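Local coordinates for baculoviral IAP repeat-containing protein 2 (Homo sapiens, PDB 3M1D) that probably restrains apoptosis as an inhibitor-of-apoptosis protein and is recruited by TRAF2, this BIR1 domain being folded round one zinc ion, at residues Lys48-Gly53 against Cys76-Asn81; Cys52-Asp57 against Lys70-Ser75; Tyr19-Ala24 against Phe38-Val43; Val43-Lys48 against Asp57-Gly62; Ser10-Arg15 against Ser32-Gly37. One frame throughout, in Å; residues are numbered along the deposited sequence.

Contact 1: Lys48-Gly53 against Cys76-Asn81. With ZN (zinc ion), chain C.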
# COMPACT_ATOMS: atom_id res chain seq x y z
N LYS A 48 -2.38 -2.50 -4.43
CA LYS A 48 -3.09 -1.50 -5.19
C LYS A 48 -3.61 -0.43 -4.23
O LYS A 48 -4.08 -0.74 -3.15
CB LYS A 48 -4.24 -2.19 -5.94
CG LYS A 48 -4.98 -1.36 -6.99
CD LYS A 48 -5.89 -2.29 -7.82
CE LYS A 48 -6.91 -1.52 -8.66
NZ LYS A 48 -8.07 -2.39 -9.04
N CYS A 49 -3.49 0.85 -4.61
CA CYS A 49 -4.03 1.91 -3.76
C CYS A 49 -5.54 1.93 -3.83
O CYS A 49 -6.13 1.90 -4.92
CB CYS A 49 -3.49 3.28 -4.16
SG CYS A 49 -4.18 4.62 -3.15
N PHE A 50 -6.18 1.96 -2.66
CA PHE A 50 -7.63 2.00 -2.58
C PHE A 50 -8.18 3.31 -3.15
O PHE A 50 -9.35 3.37 -3.55
CB PHE A 50 -8.10 1.81 -1.12
CG PHE A 50 -7.99 3.06 -0.27
CD1 PHE A 50 -9.11 3.57 0.36
CD2 PHE A 50 -6.77 3.69 -0.08
CE1 PHE A 50 -9.03 4.71 1.16
CE2 PHE A 50 -6.67 4.82 0.72
CZ PHE A 50 -7.81 5.33 1.34
N CYS A 51 -7.35 4.34 -3.21
CA CYS A 51 -7.81 5.65 -3.67
C CYS A 51 -7.61 5.89 -5.16
O CYS A 51 -8.53 6.31 -5.85
CB CYS A 51 -7.12 6.78 -2.89
SG CYS A 51 -7.64 8.44 -3.42
N CYS A 52 -6.40 5.62 -5.66
CA CYS A 52 -6.08 5.95 -7.04
C CYS A 52 -5.84 4.73 -7.92
O CYS A 52 -5.71 4.86 -9.13
CB CYS A 52 -4.88 6.88 -7.11
SG CYS A 52 -3.27 6.09 -6.63
N GLY A 53 -5.76 3.55 -7.33
CA GLY A 53 -5.54 2.34 -8.13
C GLY A 53 -4.10 2.12 -8.59
O GLY A 53 -3.83 1.22 -9.37
N CYS A 76 -3.04 11.46 -6.28
CA CYS A 76 -3.88 10.71 -5.35
C CYS A 76 -4.22 11.56 -4.13
O CYS A 76 -3.33 11.96 -3.39
CB CYS A 76 -3.15 9.44 -4.90
SG CYS A 76 -4.04 8.50 -3.64
N SER A 77 -5.51 11.82 -3.93
CA SER A 77 -5.95 12.62 -2.78
C SER A 77 -5.53 11.99 -1.46
O SER A 77 -5.19 12.70 -0.52
CB SER A 77 -7.48 12.79 -2.78
OG SER A 77 -7.91 13.48 -3.93
N PHE A 78 -5.58 10.67 -1.38
CA PHE A 78 -5.20 10.03 -0.13
C PHE A 78 -3.73 10.31 0.19
O PHE A 78 -3.41 10.83 1.26
CB PHE A 78 -5.45 8.52 -0.16
CG PHE A 78 -4.87 7.81 1.03
CD1 PHE A 78 -5.54 7.78 2.24
CD2 PHE A 78 -3.63 7.19 0.94
CE1 PHE A 78 -5.00 7.13 3.35
CE2 PHE A 78 -3.08 6.54 2.04
CZ PHE A 78 -3.77 6.52 3.25
N ILE A 79 -2.83 9.97 -0.73
CA ILE A 79 -1.41 10.17 -0.47
C ILE A 79 -1.08 11.64 -0.19
O ILE A 79 -0.19 11.93 0.61
CB ILE A 79 -0.49 9.59 -1.59
CG1 ILE A 79 0.88 9.20 -1.01
CG2 ILE A 79 -0.31 10.58 -2.73
CD1 ILE A 79 0.80 8.15 0.11
N GLN A 80 -1.82 12.57 -0.80
CA GLN A 80 -1.62 14.00 -0.54
C GLN A 80 -2.01 14.37 0.88
O GLN A 80 -1.33 15.15 1.55
CB GLN A 80 -2.42 14.86 -1.52
CG GLN A 80 -1.87 14.96 -2.93
CD GLN A 80 -2.84 15.68 -3.86
OE1 GLN A 80 -2.55 15.90 -5.05
NE2 GLN A 80 -3.99 16.07 -3.33
N ASN A 81 -3.13 13.82 1.34
CA ASN A 81 -3.63 14.15 2.67
C ASN A 81 -2.86 13.42 3.77
O ASN A 81 -2.74 13.91 4.89
CB ASN A 81 -5.12 13.84 2.76
CG ASN A 81 -5.96 14.80 1.92
OD1 ASN A 81 -5.53 15.92 1.63
ND2 ASN A 81 -7.15 14.36 1.53
ZN ZN C . -3.22 6.41 -4.33
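The rings of Phe-50 and Phe-78 meet in a T-shaped stack: Phe-50 brings its CE2-CZ edge over one face of Phe-78, offset toward the rim, with the planes at 79° and centroids 4.9 Å apart. Cys-51 packs at the root of this pair, its CB over a face of the Phe-50 ring and 3.6 Å from Phe-78 CB. Cys-51 SG, not a zinc ligand, takes a weak bond from Phe-78 N at 3.7 Å. The other three cysteines turn their sulfurs on the zinc ion. Cys-49 and Cys-52 form the CxxC half of the site, and Cys-76 comes from the other segment with SG 2.3 Å from the metal; His-69 is the fourth ligand. Cys-49 SG accepts the N-H of Cys-51 at 3.2 Å and that of Cys-52, bonds that hold the CxxC loop round the sulfur and probably temper the thiolate charge. Cys-76 is the N-cap of its helix: with SG anti to the backbone N (chi1 175°), it accepts a nearly straight (175°) bond from Ile-79 N. Zinc thus joins the end of strand 47-49 and the turn after it to the start of helix 77-83, while strand 38-40 and helix 65-72 pack alongside.

Contact 2: Cys52-Asp57 against Lys70-Ser75. With ZN (zinc ion), chain C.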
# COMPACT_ATOMS: atom_id res chain seq x y z
N CYS A 52 -6.40 5.62 -5.66
CA CYS A 52 -6.08 5.95 -7.04
C CYS A 52 -5.84 4.73 -7.92
O CYS A 52 -5.71 4.86 -9.13
CB CYS A 52 -4.88 6.88 -7.11
SG CYS A 52 -3.27 6.09 -6.63
N GLY A 53 -5.76 3.55 -7.33
CA GLY A 53 -5.54 2.34 -8.13
C GLY A 53 -4.10 2.12 -8.59
O GLY A 53 -3.83 1.22 -9.37
N LEU A 54 -3.15 2.93 -8.11
CA LEU A 54 -1.74 2.67 -8.43
C LEU A 54 -1.37 1.24 -8.00
O LEU A 54 -1.69 0.82 -6.90
CB LEU A 54 -0.83 3.68 -7.73
CG LEU A 54 0.68 3.47 -7.83
CD1 LEU A 54 1.18 3.78 -9.24
CD2 LEU A 54 1.36 4.37 -6.80
N MET A 55 -0.68 0.51 -8.88
CA MET A 55 -0.32 -0.88 -8.63
C MET A 55 1.19 -1.07 -8.56
O MET A 55 1.91 -0.63 -9.45
CB MET A 55 -0.92 -1.80 -9.71
CG MET A 55 -2.44 -1.85 -9.68
SD MET A 55 -3.12 -2.94 -10.95
CE MET A 55 -2.98 -4.49 -10.10
N LEU A 56 1.63 -1.75 -7.51
CA LEU A 56 3.05 -1.90 -7.20
C LEU A 56 3.37 -3.32 -6.78
O LEU A 56 2.64 -3.93 -5.99
CB LEU A 56 3.45 -0.93 -6.09
CG LEU A 56 3.42 0.56 -6.45
CD1 LEU A 56 3.72 1.44 -5.24
CD2 LEU A 56 4.41 0.84 -7.56
N ASP A 57 4.46 -3.87 -7.29
CA ASP A 57 4.91 -5.19 -6.88
C ASP A 57 6.44 -5.25 -6.84
O ASP A 57 7.10 -4.22 -6.92
CB ASP A 57 4.32 -6.30 -7.77
CG ASP A 57 4.91 -6.31 -9.18
OD1 ASP A 57 5.76 -5.45 -9.50
OD2 ASP A 57 4.53 -7.19 -9.97
N LYS A 70 3.89 8.60 -3.46
CA LYS A 70 4.02 10.04 -3.71
C LYS A 70 4.70 10.33 -5.03
O LYS A 70 4.31 11.26 -5.74
CB LYS A 70 4.86 10.71 -2.61
CG LYS A 70 4.09 11.15 -1.39
CD LYS A 70 5.01 11.30 -0.18
CE LYS A 70 6.20 12.22 -0.45
NZ LYS A 70 6.91 12.64 0.81
N GLN A 71 5.75 9.56 -5.34
CA GLN A 71 6.58 9.76 -6.52
C GLN A 71 5.88 9.37 -7.80
O GLN A 71 6.02 10.04 -8.83
CB GLN A 71 7.87 8.93 -6.41
CG GLN A 71 9.00 9.61 -5.65
CD GLN A 71 10.10 8.64 -5.21
OE1 GLN A 71 10.92 8.99 -4.37
NE2 GLN A 71 10.10 7.42 -5.77
N LEU A 72 5.16 8.26 -7.76
CA LEU A 72 4.59 7.71 -8.98
C LEU A 72 3.26 8.33 -9.32
O LEU A 72 2.99 8.62 -10.50
CB LEU A 72 4.46 6.19 -8.89
CG LEU A 72 5.80 5.47 -8.79
CD1 LEU A 72 5.61 4.08 -8.18
CD2 LEU A 72 6.44 5.36 -10.16
N TYR A 73 2.43 8.53 -8.30
CA TYR A 73 1.09 9.08 -8.52
C TYR A 73 0.72 10.15 -7.49
O TYR A 73 -0.11 9.92 -6.61
CB TYR A 73 0.04 7.98 -8.56
CG TYR A 73 -1.09 8.33 -9.50
CD1 TYR A 73 -0.91 8.25 -10.88
CD2 TYR A 73 -2.30 8.80 -9.02
CE1 TYR A 73 -1.93 8.60 -11.75
CE2 TYR A 73 -3.33 9.15 -9.88
CZ TYR A 73 -3.13 9.06 -11.24
OH TYR A 73 -4.14 9.41 -12.10
N PRO A 74 1.32 11.35 -7.63
CA PRO A 74 1.16 12.46 -6.68
C PRO A 74 -0.27 13.00 -6.61
O PRO A 74 -0.61 13.65 -5.62
CB PRO A 74 2.08 13.56 -7.26
CG PRO A 74 2.80 12.96 -8.41
CD PRO A 74 2.08 11.73 -8.83
N SER A 75 -1.09 12.74 -7.63
CA SER A 75 -2.42 13.34 -7.69
C SER A 75 -3.45 12.60 -6.84
O SER A 75 -4.58 13.06 -6.67
CB SER A 75 -2.91 13.49 -9.13
OG SER A 75 -3.12 12.23 -9.74
ZN ZN C . -3.22 6.41 -4.33
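Leu-72 takes two leucines, Leu-54 and Leu-56, in this largely apolar surface contact. The methyl ends of Leu-56 and Leu-72 meet head on, CD2 of Leu-56 lying 3.5 Å from CD1 of Leu-72. Leu-54 instead lies crosswise to Leu-72 and sets both its methyls near the root of that chain, CD1 being 4.1 Å from CB of Leu-72. The CD2 methyl of Leu-54 also lies 4.2 Å from CB of Tyr-73. Through these leucines the edge strand 55-56 and the loop before it pack on the last turn of helix 65-72, beside the zinc site of the BIR fold; Tyr-73 is where the chain leaves that helix. A sulfur-aromatic contact adds to the packing. Cys-52 SG sits 4.7 Å from the centroid of the Tyr-73 ring, 52° off its normal and so obliquely placed, and Cys-52 CB approaches Tyr-73 CD2 to 3.7 Å. The first torsion of Cys-52 (chi1 69°) points SG at the zinc ion and leaves both CB and SG beside CD2 of Tyr-73. No hydrogen bond crosses between the segments; within 52-57, Leu-54 N donates to Cys-52 SG at 3.5 Å, a further bond to this metal-bound sulfur.

Contact 3: Tyr19-Ala24 against Phe38-Val43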
# COMPACT_ATOMS: atom_id res chain seq x y z
N TYR A 19 -4.07 -8.65 3.76
CA TYR A 19 -2.72 -9.20 3.73
C TYR A 19 -2.63 -10.58 4.38
O TYR A 19 -1.55 -11.15 4.49
CB TYR A 19 -1.71 -8.21 4.32
CG TYR A 19 -1.53 -6.98 3.44
CD1 TYR A 19 -0.54 -6.94 2.45
CD2 TYR A 19 -2.37 -5.87 3.58
CE1 TYR A 19 -0.38 -5.83 1.64
CE2 TYR A 19 -2.21 -4.75 2.77
CZ TYR A 19 -1.23 -4.74 1.81
OH TYR A 19 -1.08 -3.63 1.00
N SER A 20 -3.78 -11.14 4.76
CA SER A 20 -3.80 -12.47 5.39
C SER A 20 -3.09 -13.53 4.53
O SER A 20 -2.46 -14.45 5.07
CB SER A 20 -5.23 -12.90 5.74
OG SER A 20 -6.05 -12.96 4.58
N THR A 21 -3.17 -13.38 3.22
CA THR A 21 -2.54 -14.31 2.28
C THR A 21 -1.24 -13.77 1.67
O THR A 21 -0.66 -14.41 0.79
CB THR A 21 -3.49 -14.65 1.11
OG1 THR A 21 -4.04 -13.43 0.58
CG2 THR A 21 -4.63 -15.57 1.56
N PHE A 22 -0.79 -12.60 2.11
CA PHE A 22 0.45 -12.01 1.59
C PHE A 22 1.59 -13.02 1.73
O PHE A 22 1.69 -13.69 2.75
CB PHE A 22 0.77 -10.71 2.34
CG PHE A 22 1.64 -9.74 1.56
CD1 PHE A 22 1.23 -9.26 0.32
CD2 PHE A 22 2.84 -9.27 2.09
CE1 PHE A 22 2.01 -8.34 -0.39
CE2 PHE A 22 3.62 -8.36 1.38
CZ PHE A 22 3.21 -7.90 0.15
N PRO A 23 2.43 -13.16 0.69
CA PRO A 23 3.52 -14.15 0.77
C PRO A 23 4.54 -13.83 1.86
O PRO A 23 4.83 -12.67 2.13
CB PRO A 23 4.19 -14.06 -0.60
CG PRO A 23 3.18 -13.41 -1.49
CD PRO A 23 2.41 -12.48 -0.61
N ALA A 24 5.08 -14.88 2.47
CA ALA A 24 5.96 -14.77 3.64
C ALA A 24 7.23 -13.95 3.47
O ALA A 24 7.63 -13.22 4.39
CB ALA A 24 6.32 -16.16 4.12
N PHE A 38 -2.34 0.98 0.44
CA PHE A 38 -2.34 -0.18 -0.45
C PHE A 38 -3.03 -1.40 0.14
O PHE A 38 -2.81 -1.73 1.30
CB PHE A 38 -0.90 -0.55 -0.82
CG PHE A 38 -0.20 0.49 -1.66
CD1 PHE A 38 -0.55 0.67 -2.99
CD2 PHE A 38 0.81 1.27 -1.12
CE1 PHE A 38 0.09 1.61 -3.77
CE2 PHE A 38 1.46 2.22 -1.90
CZ PHE A 38 1.10 2.39 -3.23
N TYR A 39 -3.85 -2.07 -0.65
CA TYR A 39 -4.37 -3.37 -0.25
C TYR A 39 -3.76 -4.45 -1.16
O TYR A 39 -3.21 -4.16 -2.22
CB TYR A 39 -5.90 -3.42 -0.28
CG TYR A 39 -6.51 -3.22 -1.66
CD1 TYR A 39 -6.61 -4.28 -2.55
CD2 TYR A 39 -6.99 -1.98 -2.05
CE1 TYR A 39 -7.16 -4.10 -3.82
CE2 TYR A 39 -7.54 -1.79 -3.31
CZ TYR A 39 -7.63 -2.85 -4.19
OH TYR A 39 -8.17 -2.67 -5.44
N TYR A 40 -3.87 -5.70 -0.73
CA TYR A 40 -3.19 -6.78 -1.43
C TYR A 40 -4.13 -7.32 -2.49
O TYR A 40 -5.27 -7.60 -2.19
CB TYR A 40 -2.82 -7.89 -0.44
CG TYR A 40 -2.19 -9.10 -1.10
CD1 TYR A 40 -1.28 -8.96 -2.14
CD2 TYR A 40 -2.50 -10.38 -0.67
CE1 TYR A 40 -0.71 -10.06 -2.75
CE2 TYR A 40 -1.92 -11.48 -1.24
CZ TYR A 40 -1.03 -11.32 -2.28
OH TYR A 40 -0.47 -12.43 -2.84
N THR A 41 -3.63 -7.48 -3.72
CA THR A 41 -4.44 -7.96 -4.83
C THR A 41 -4.67 -9.46 -4.83
O THR A 41 -5.57 -9.95 -5.50
CB THR A 41 -3.80 -7.62 -6.18
OG1 THR A 41 -2.54 -8.32 -6.29
CG2 THR A 41 -3.60 -6.11 -6.32
N GLY A 42 -3.84 -10.19 -4.08
CA GLY A 42 -3.93 -11.64 -4.03
C GLY A 42 -3.00 -12.27 -5.06
O GLY A 42 -2.95 -13.49 -5.20
N VAL A 43 -2.27 -11.43 -5.77
CA VAL A 43 -1.32 -11.89 -6.78
C VAL A 43 0.11 -11.50 -6.42
O VAL A 43 0.41 -10.32 -6.20
CB VAL A 43 -1.68 -11.34 -8.18
CG1 VAL A 43 -0.55 -11.61 -9.18
CG2 VAL A 43 -3.00 -11.95 -8.68
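Tyr-40 turns its side chain toward the 19-24 loop and meets several residues of that loop on the way out. Tyr-40 CB lies over the face of the Tyr-19 ring, 4.0 Å from the centroid, a CH-pi contact. CG, opposite the backbone N (chi1 176°), swings the ring out to the edge of Phe-22: Phe-22 CD1 stands over the centre of the Tyr-40 ring, 3.5 Å from Tyr-40 CD1, and the two planes are at 88°, a T-shaped stack. The opposite face of the Tyr-40 ring is covered by Gly-42 N, within its own segment. Strand 38-40 is an outer strand of the three-stranded antiparallel sheet of the BIR domain, and this ring packs it against the loop that links helices 9-17 and 30-35. Farther out, CE2 of Tyr-40 meets Thr-21 OG1, which lies near the ring plane at 3.4 Å from that carbon. At the tip, Tyr-40 OH has Pro-23 CD 3.6 Å away and is hydrogen-bonded to Asn-44 O. Tyr-19 supplies the polar link across the segments: its OH donates to Phe-38 O at 2.6 Å. The hydroxyl approaches from above the carbonyl plane, 75° out of it, rather than along a lone pair. Beyond this bond, Tyr-19 and Phe-22 pack against Leu-33 of helix 30-35.

Contact 4: Val43-Lys48 against Asp57-Gly62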
# COMPACT_ATOMS: atom_id res chain seq x y z
N VAL A 43 -2.27 -11.43 -5.77
CA VAL A 43 -1.32 -11.89 -6.78
C VAL A 43 0.11 -11.50 -6.42
O VAL A 43 0.41 -10.32 -6.20
CB VAL A 43 -1.68 -11.34 -8.18
CG1 VAL A 43 -0.55 -11.61 -9.18
CG2 VAL A 43 -3.00 -11.95 -8.68
N ASN A 44 1.00 -12.49 -6.34
CA ASN A 44 2.40 -12.24 -6.02
C ASN A 44 2.51 -11.32 -4.80
O ASN A 44 1.90 -11.58 -3.76
CB ASN A 44 3.14 -11.64 -7.24
CG ASN A 44 3.11 -12.59 -8.46
OD1 ASN A 44 2.98 -13.80 -8.31
ND2 ASN A 44 3.22 -12.04 -9.67
N ASP A 45 3.28 -10.24 -4.92
CA ASP A 45 3.34 -9.24 -3.85
C ASP A 45 2.77 -7.91 -4.35
O ASP A 45 3.15 -6.84 -3.88
CB ASP A 45 4.77 -9.06 -3.34
CG ASP A 45 5.72 -8.50 -4.39
OD1 ASP A 45 5.40 -8.55 -5.60
OD2 ASP A 45 6.80 -8.01 -4.01
N LYS A 46 1.84 -8.00 -5.29
CA LYS A 46 1.28 -6.82 -5.94
C LYS A 46 0.17 -6.22 -5.12
O LYS A 46 -0.76 -6.90 -4.71
CB LYS A 46 0.74 -7.18 -7.34
CG LYS A 46 0.26 -5.96 -8.12
CD LYS A 46 -0.04 -6.30 -9.57
CE LYS A 46 -1.19 -7.29 -9.66
NZ LYS A 46 -1.52 -7.57 -11.09
N VAL A 47 0.27 -4.92 -4.89
CA VAL A 47 -0.68 -4.22 -4.07
C VAL A 47 -1.25 -3.04 -4.87
O VAL A 47 -0.67 -2.63 -5.87
CB VAL A 47 -0.01 -3.72 -2.77
CG1 VAL A 47 0.56 -4.90 -2.00
CG2 VAL A 47 1.10 -2.73 -3.11
N LYS A 48 -2.38 -2.50 -4.43
CA LYS A 48 -3.09 -1.50 -5.19
C LYS A 48 -3.61 -0.43 -4.23
O LYS A 48 -4.08 -0.74 -3.15
CB LYS A 48 -4.24 -2.19 -5.94
CG LYS A 48 -4.98 -1.36 -6.99
CD LYS A 48 -5.89 -2.29 -7.82
CE LYS A 48 -6.91 -1.52 -8.66
NZ LYS A 48 -8.07 -2.39 -9.04
N ASP A 57 4.46 -3.87 -7.29
CA ASP A 57 4.91 -5.19 -6.88
C ASP A 57 6.44 -5.25 -6.84
O ASP A 57 7.10 -4.22 -6.92
CB ASP A 57 4.32 -6.30 -7.77
CG ASP A 57 4.91 -6.31 -9.18
OD1 ASP A 57 5.76 -5.45 -9.50
OD2 ASP A 57 4.53 -7.19 -9.97
N ASN A 58 6.98 -6.46 -6.72
CA ASN A 58 8.42 -6.65 -6.65
C ASN A 58 9.05 -5.72 -5.61
O ASN A 58 9.98 -4.98 -5.91
CB ASN A 58 9.05 -6.42 -8.02
CG ASN A 58 10.48 -6.96 -8.10
OD1 ASN A 58 10.86 -7.85 -7.34
ND2 ASN A 58 11.27 -6.41 -9.02
N TRP A 59 8.50 -5.75 -4.39
CA TRP A 59 8.97 -4.94 -3.28
C TRP A 59 10.38 -5.35 -2.84
O TRP A 59 10.66 -6.54 -2.72
CB TRP A 59 7.99 -5.05 -2.10
CG TRP A 59 6.68 -4.37 -2.41
CD1 TRP A 59 5.55 -4.96 -2.89
CD2 TRP A 59 6.40 -2.97 -2.30
NE1 TRP A 59 4.56 -4.01 -3.08
CE2 TRP A 59 5.07 -2.78 -2.73
CE3 TRP A 59 7.14 -1.86 -1.89
CZ2 TRP A 59 4.46 -1.53 -2.74
CZ3 TRP A 59 6.54 -0.62 -1.91
CH2 TRP A 59 5.21 -0.46 -2.32
N LYS A 60 11.24 -4.36 -2.63
CA LYS A 60 12.63 -4.59 -2.24
C LYS A 60 12.89 -4.12 -0.82
O LYS A 60 12.23 -3.21 -0.33
CB LYS A 60 13.59 -3.85 -3.18
CG LYS A 60 13.47 -4.21 -4.65
CD LYS A 60 13.75 -5.68 -4.88
CE LYS A 60 14.03 -5.95 -6.36
NZ LYS A 60 13.93 -7.41 -6.68
N LEU A 61 13.87 -4.73 -0.17
CA LEU A 61 14.27 -4.30 1.16
C LEU A 61 14.51 -2.79 1.19
O LEU A 61 15.24 -2.26 0.36
CB LEU A 61 15.55 -5.03 1.57
CG LEU A 61 16.07 -4.83 2.98
CD1 LEU A 61 15.01 -5.18 4.00
CD2 LEU A 61 17.32 -5.71 3.17
N GLY A 62 13.88 -2.10 2.13
CA GLY A 62 14.10 -0.67 2.29
C GLY A 62 13.16 0.20 1.48
O GLY A 62 13.17 1.42 1.60
O HOH W 1 2.81 -9.36 -9.97
O HOH W 2 9.07 -8.76 -2.86
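A type II' beta turn from Val-43 to Lys-46 leads into strand 47-49 of the BIR sheet, and its Asp-45 binds the loop that follows strand 55-56. Both carboxylate oxygens of Asp-45 take successive backbone N-H groups: OD1 accepts from Asn-58 N at 2.8 Å and OD2 from Trp-59 N at 2.9 Å. Each oxygen is met on its syn side, the donors lying 23° and 26° out of the carboxylate plane, so the two bonds fix the rotation of the group. The first torsion of Asp-45 (chi1 65°) places CG between the backbone N and carbonyl carbon and directs the carboxylate across to the loop. The plane of the Trp-59 ring is almost perpendicular to that of the carboxylate. The loop is thus tied to the turn at the open end of the hairpin formed by strands 47-49 and 55-56, and Trp-59 is carried inward. There the ring's edge receives Val-47, whose CG2 is 3.6 Å from Trp-59 CZ2, while Lys-68 makes a cation-pi contact with the indole. Toward the surface, Lys-46 CB packs 3.7 Å from Asp-57 CB. Water extends the polar network twice: one molecule accepts from Asn-44 ND2 and donates to Asp-57 OD2, and another donates to both Asp-45 OD2 and Trp-59 O, lying 2.7 Å from Asp-45 OD2.

Contact 5: Ser10-Arg15 against Ser32-Gly37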
# COMPACT_ATOMS: atom_id res chain seq x y z
N SER A 10 -11.74 2.68 9.40
CA SER A 10 -12.00 1.29 9.09
C SER A 10 -11.29 0.89 7.80
O SER A 10 -10.95 -0.28 7.62
CB SER A 10 -13.51 1.00 8.97
OG SER A 10 -14.03 1.40 7.70
N CYS A 11 -11.08 1.86 6.91
CA CYS A 11 -10.49 1.57 5.59
C CYS A 11 -9.08 1.00 5.73
O CYS A 11 -8.76 -0.00 5.09
CB CYS A 11 -10.47 2.80 4.66
SG CYS A 11 -12.03 3.72 4.60
N GLU A 12 -8.24 1.63 6.54
CA GLU A 12 -6.88 1.11 6.74
C GLU A 12 -6.92 -0.28 7.35
O GLU A 12 -6.08 -1.14 7.02
CB GLU A 12 -6.05 2.02 7.62
CG GLU A 12 -4.60 1.54 7.71
CD GLU A 12 -3.75 2.34 8.67
OE1 GLU A 12 -4.12 3.49 8.97
OE2 GLU A 12 -2.71 1.82 9.12
N LEU A 13 -7.89 -0.50 8.23
CA LEU A 13 -8.04 -1.79 8.89
C LEU A 13 -8.48 -2.84 7.90
O LEU A 13 -7.95 -3.95 7.91
CB LEU A 13 -9.02 -1.70 10.08
CG LEU A 13 -8.47 -0.87 11.26
CD1 LEU A 13 -9.54 -0.55 12.27
CD2 LEU A 13 -7.28 -1.58 11.92
N TYR A 14 -9.42 -2.50 7.02
CA TYR A 14 -9.77 -3.39 5.93
C TYR A 14 -8.55 -3.72 5.09
O TYR A 14 -8.30 -4.88 4.79
CB TYR A 14 -10.88 -2.83 5.02
CG TYR A 14 -10.93 -3.61 3.72
CD1 TYR A 14 -11.39 -4.92 3.69
CD2 TYR A 14 -10.45 -3.06 2.54
CE1 TYR A 14 -11.40 -5.66 2.51
CE2 TYR A 14 -10.45 -3.79 1.35
CZ TYR A 14 -10.93 -5.08 1.35
OH TYR A 14 -10.95 -5.81 0.18
N ARG A 15 -7.79 -2.70 4.70
CA ARG A 15 -6.60 -2.97 3.89
C ARG A 15 -5.69 -3.99 4.58
O ARG A 15 -5.22 -4.94 3.95
CB ARG A 15 -5.83 -1.69 3.56
CG ARG A 15 -6.67 -0.67 2.80
CD ARG A 15 -5.81 0.35 2.09
NE ARG A 15 -5.24 1.33 3.02
CZ ARG A 15 -5.93 2.32 3.56
NH1 ARG A 15 -7.24 2.46 3.31
NH2 ARG A 15 -5.33 3.17 4.38
N SER A 32 2.88 -1.19 6.89
CA SER A 32 3.34 -0.01 6.16
C SER A 32 2.64 0.09 4.81
O SER A 32 2.26 1.17 4.38
CB SER A 32 4.86 -0.02 6.00
OG SER A 32 5.28 -0.98 5.06
N LEU A 33 2.46 -1.04 4.15
CA LEU A 33 1.75 -1.05 2.89
C LEU A 33 0.33 -0.51 3.07
O LEU A 33 -0.08 0.41 2.35
CB LEU A 33 1.72 -2.46 2.30
CG LEU A 33 3.10 -2.86 1.77
CD1 LEU A 33 3.16 -4.35 1.47
CD2 LEU A 33 3.44 -2.04 0.51
N ALA A 34 -0.39 -1.06 4.05
CA ALA A 34 -1.77 -0.68 4.30
C ALA A 34 -1.90 0.78 4.71
O ALA A 34 -2.83 1.48 4.29
CB ALA A 34 -2.39 -1.60 5.37
N ARG A 35 -0.95 1.25 5.52
CA ARG A 35 -0.91 2.64 5.93
C ARG A 35 -0.68 3.56 4.74
O ARG A 35 -1.17 4.69 4.72
CB ARG A 35 0.19 2.89 6.98
CG ARG A 35 -0.05 2.18 8.30
CD ARG A 35 1.08 2.44 9.30
NE ARG A 35 0.98 1.55 10.45
CZ ARG A 35 1.92 1.44 11.39
NH1 ARG A 35 3.03 2.17 11.31
NH2 ARG A 35 1.75 0.61 12.41
N ALA A 36 0.07 3.09 3.75
CA ALA A 36 0.33 3.90 2.55
C ALA A 36 -0.84 3.86 1.56
O ALA A 36 -0.75 4.43 0.48
CB ALA A 36 1.63 3.48 1.88
N GLY A 37 -1.93 3.19 1.95
CA GLY A 37 -3.15 3.16 1.15
C GLY A 37 -3.28 1.91 0.30
O GLY A 37 -4.23 1.78 -0.47
O HOH W 3 -3.00 5.56 6.86
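Helices 9-17 and 30-35 come nearest at Arg-15 and Ala-34, whose CA atoms are 5.4 Å apart, just where the second helix ends in a Schellman motif at Gly-37. This positive-phi glycine turns the chain from the helix toward strand 38-40 of the BIR fold. In this last turn Ala-34 O accepts from Arg-15, whose NE and NH2 both donate to it, NE at 2.7 Å and NH2 at 3.0 Å. NE lies in the carbonyl plane on a lone pair, NH2 is tilted 20° from it, and the oxygen itself lies close to the guanidinium plane. Since Gly-37 N also bonds to Ala-34 O, this carbonyl receives three N-H groups. A bend at chi3 (-75°) folds the arginine back over the helix end, and Gly-37 O lies 3.3 Å from Arg-15 CD. Nearer the backbone, the aliphatic root of Arg-15 packs on Ala-34, CB to CB at 3.9 Å. The guanidinium has further partners, a salt bridge to Asp-8, just before the helix, and a cation-pi contact with Phe-50 that links the helix to the zinc-binding loop. Toward the rim, Glu-12 extends beside Arg-35; their salt bridge is long and doubtful, because Glu-12 OE2 sits too close to a neighbouring atom for its place to be sure. A water molecule near both residues lies 2.9 Å from Arg-35 O.

Contact 5 is the buried one, contacts 1, 3 and 4 are partly buried, and contact 2 lies at the surface. Contacts 1 and 2 share Cys-52 and the zinc ion, yet contact 1 is built on metal bonds and stacked rings, contact 2 chiefly on leucine packing. Contacts 1 and 4 both use strand 47-49 but lie on opposite sides of the chain's centre, about 17 Å apart between centres. Contact 3 joins the same sheet through strand 38-40, with aromatic rings where contact 4 relies on a carboxylate and water. Contact 5 packs helix on helix, and its Gly-37 O meets Phe-50 N of contact 1 at 2.9 Å, probably a hydrogen bond.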